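Local coordinates for protein arabinose metabolism transcriptional repressor (Bacillus subtilis, PDB 5D4S) that binds operator DNA through a winged helix-turn-helix domain of the GntR family and probably thereby represses arabinose-metabolism genes in Bacillus subtilis, at residues B[30-35]-B[66-71]. Numbering follows the deposited sequence.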
loop_
_atom_site.group_PDB
_atom_site.type_symbol
_atom_site.label_atom_id
_atom_site.label_comp_id
_atom_site.label_asym_id
_atom_site.label_seq_id
_atom_site.Cartn_x
_atom_site.Cartn_y
_atom_site.Cartn_z
ATOM N N GLU B 30 -4.357 -2.190 11.842
ATOM C CA GLU B 30 -5.395 -2.344 12.851
ATOM C C GLU B 30 -5.131 -1.455 14.067
ATOM O O GLU B 30 -6.048 -0.821 14.584
ATOM C CB GLU B 30 -5.523 -3.802 13.295
ATOM C CG GLU B 30 -6.652 -4.541 12.598
ATOM C CD GLU B 30 -6.879 -5.940 13.153
ATOM O OE1 GLU B 30 -6.335 -6.255 14.235
ATOM O OE2 GLU B 30 -7.607 -6.720 12.503
ATOM N N GLU B 31 -3.882 -1.409 14.519
ATOM C CA GLU B 31 -3.563 -0.594 15.693
ATOM C C GLU B 31 -3.740 0.897 15.364
ATOM O O GLU B 31 -4.441 1.625 16.066
ATOM C CB GLU B 31 -2.142 -0.897 16.178
ATOM C CG GLU B 31 -1.704 -0.100 17.406
ATOM C CD GLU B 31 -2.244 -0.670 18.700
ATOM O OE1 GLU B 31 -2.872 -1.748 18.655
ATOM O OE2 GLU B 31 -2.037 -0.042 19.763
ATOM N N ILE B 32 -3.131 1.344 14.274
ATOM C CA ILE B 32 -3.235 2.746 13.902
ATOM C C ILE B 32 -4.700 3.131 13.720
ATOM O O ILE B 32 -5.135 4.177 14.203
ATOM C CB ILE B 32 -2.436 3.055 12.635
ATOM C CG1 ILE B 32 -0.936 2.895 12.926
ATOM C CG2 ILE B 32 -2.688 4.490 12.185
ATOM C CD1 ILE B 32 -0.018 3.189 11.710
ATOM N N SER B 33 -5.486 2.265 13.088
ATOM C CA SER B 33 -6.881 2.619 12.885
ATOM C C SER B 33 -7.634 2.555 14.210
ATOM O O SER B 33 -8.661 3.215 14.366
ATOM C CB SER B 33 -7.533 1.727 11.832
ATOM O OG SER B 33 -7.090 0.395 11.961
ATOM N N SER B 34 -7.116 1.787 15.172
ATOM C CA SER B 34 -7.740 1.721 16.493
ATOM C C SER B 34 -7.449 2.999 17.275
ATOM O O SER B 34 -8.209 3.360 18.157
ATOM C CB SER B 34 -7.257 0.508 17.295
ATOM O OG SER B 34 -6.001 0.785 17.910
ATOM N N TRP B 35 -6.346 3.674 16.957
ATOM C CA TRP B 35 -6.052 4.983 17.558
ATOM C C TRP B 35 -7.057 6.029 17.086
ATOM O O TRP B 35 -7.618 6.776 17.877
ATOM C CB TRP B 35 -4.644 5.439 17.206
ATOM C CG TRP B 35 -3.563 4.548 17.706
ATOM C CD1 TRP B 35 -3.655 3.601 18.695
ATOM C CD2 TRP B 35 -2.219 4.523 17.247
ATOM N NE1 TRP B 35 -2.437 2.984 18.867
ATOM C CE2 TRP B 35 -1.536 3.540 17.992
ATOM C CE3 TRP B 35 -1.514 5.251 16.273
ATOM C CZ2 TRP B 35 -0.191 3.250 17.788
ATOM C CZ3 TRP B 35 -0.180 4.966 16.071
ATOM C CH2 TRP B 35 0.469 3.968 16.822
ATOM N N LYS B 66 3.643 0.416 4.003
ATOM C CA LYS B 66 2.543 -0.377 3.475
ATOM C C LYS B 66 1.274 -0.130 4.308
ATOM O O LYS B 66 0.203 0.143 3.749
ATOM C CB LYS B 66 2.943 -1.851 3.453
ATOM C CG LYS B 66 1.794 -2.866 3.247
ATOM C CD LYS B 66 1.146 -2.720 1.891
ATOM C CE LYS B 66 0.438 -4.030 1.509
ATOM N NZ LYS B 66 -0.570 -3.815 0.464
ATOM N N ALA B 67 1.386 -0.200 5.636
ATOM C CA ALA B 67 0.215 0.049 6.483
ATOM C C ALA B 67 -0.409 1.427 6.263
ATOM O O ALA B 67 -1.638 1.589 6.077
ATOM C CB ALA B 67 0.585 -0.112 7.961
ATOM N N ILE B 68 0.448 2.432 6.310
ATOM C CA ILE B 68 -0.015 3.795 6.172
ATOM C C ILE B 68 -0.577 4.022 4.781
ATOM O O ILE B 68 -1.611 4.664 4.623
ATOM C CB ILE B 68 1.112 4.787 6.484
ATOM C CG1 ILE B 68 1.343 4.818 8.001
ATOM C CG2 ILE B 68 0.766 6.177 5.951
ATOM C CD1 ILE B 68 2.553 5.634 8.429
ATOM N N GLY B 69 0.074 3.453 3.775
ATOM C CA GLY B 69 -0.376 3.597 2.403
ATOM C C GLY B 69 -1.771 3.030 2.220
ATOM O O GLY B 69 -2.614 3.643 1.559
ATOM N N ASP B 70 -2.033 1.868 2.813
ATOM C CA ASP B 70 -3.379 1.321 2.733
ATOM C C ASP B 70 -4.370 2.259 3.413
ATOM O O ASP B 70 -5.470 2.492 2.901
ATOM C CB ASP B 70 -3.471 -0.057 3.392
ATOM C CG ASP B 70 -2.824 -1.157 2.575
ATOM O OD1 ASP B 70 -2.188 -0.866 1.533
ATOM O OD2 ASP B 70 -2.968 -2.333 2.993
ATOM N N LEU B 71 -4.002 2.773 4.585
ATOM C CA LEU B 71 -4.940 3.632 5.321
ATOM C C LEU B 71 -5.220 4.971 4.613
ATOM O O LEU B 71 -6.333 5.485 4.678
ATOM C CB LEU B 71 -4.423 3.872 6.748
ATOM C CG LEU B 71 -4.431 2.644 7.664
ATOM C CD1 LEU B 71 -3.781 2.940 9.017
ATOM C CD2 LEU B 71 -5.853 2.119 7.866
#
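With chi1 at -67°, I32 sets CG1 beside its backbone N and leaves CG2 opposite that N, and this rotation presents the CG2 branch to L71. With CG anti to its own carbonyl carbon and CD1 extended beyond it (chi2 175°), L71 carries CD1 across to I32: CG2 of I32 lies 3.7 Å from CD1 of L71, and CB of I32 is 3.9 Å from the same methyl. The two side chains meet at a slant. The other branch of I32 is extended and reaches I68, its CD1 standing 4.3 Å from CG1 of I68, so the forked isoleucine bridges I68 and L71, about one turn apart on helix 61-74. The fork of L71 suits its place, because while CD1 meets I32 the second methyl, CD2, lies 4.3 Å from CB of S33. S33 is small enough to let the helix pass there, and its hydroxyl is satisfied within its own helix by the carbonyl of K29. A67, smaller still, turns its methyl toward helix 24-35 and rests on V28 and K29. The contact is purely apolar and buried; the axes of helical segments 30-35 and 66-71 come within 10.4 Å and cross at -50°. I68 also packs on L53, while L71 and S33 both touch L76. Helix 24-35 thereby packs against helix 61-74, the second helix of the helix-turn-helix formed with helix 50-57, in the three-helix core characteristic of GntR-family winged helix-turn-helix domains.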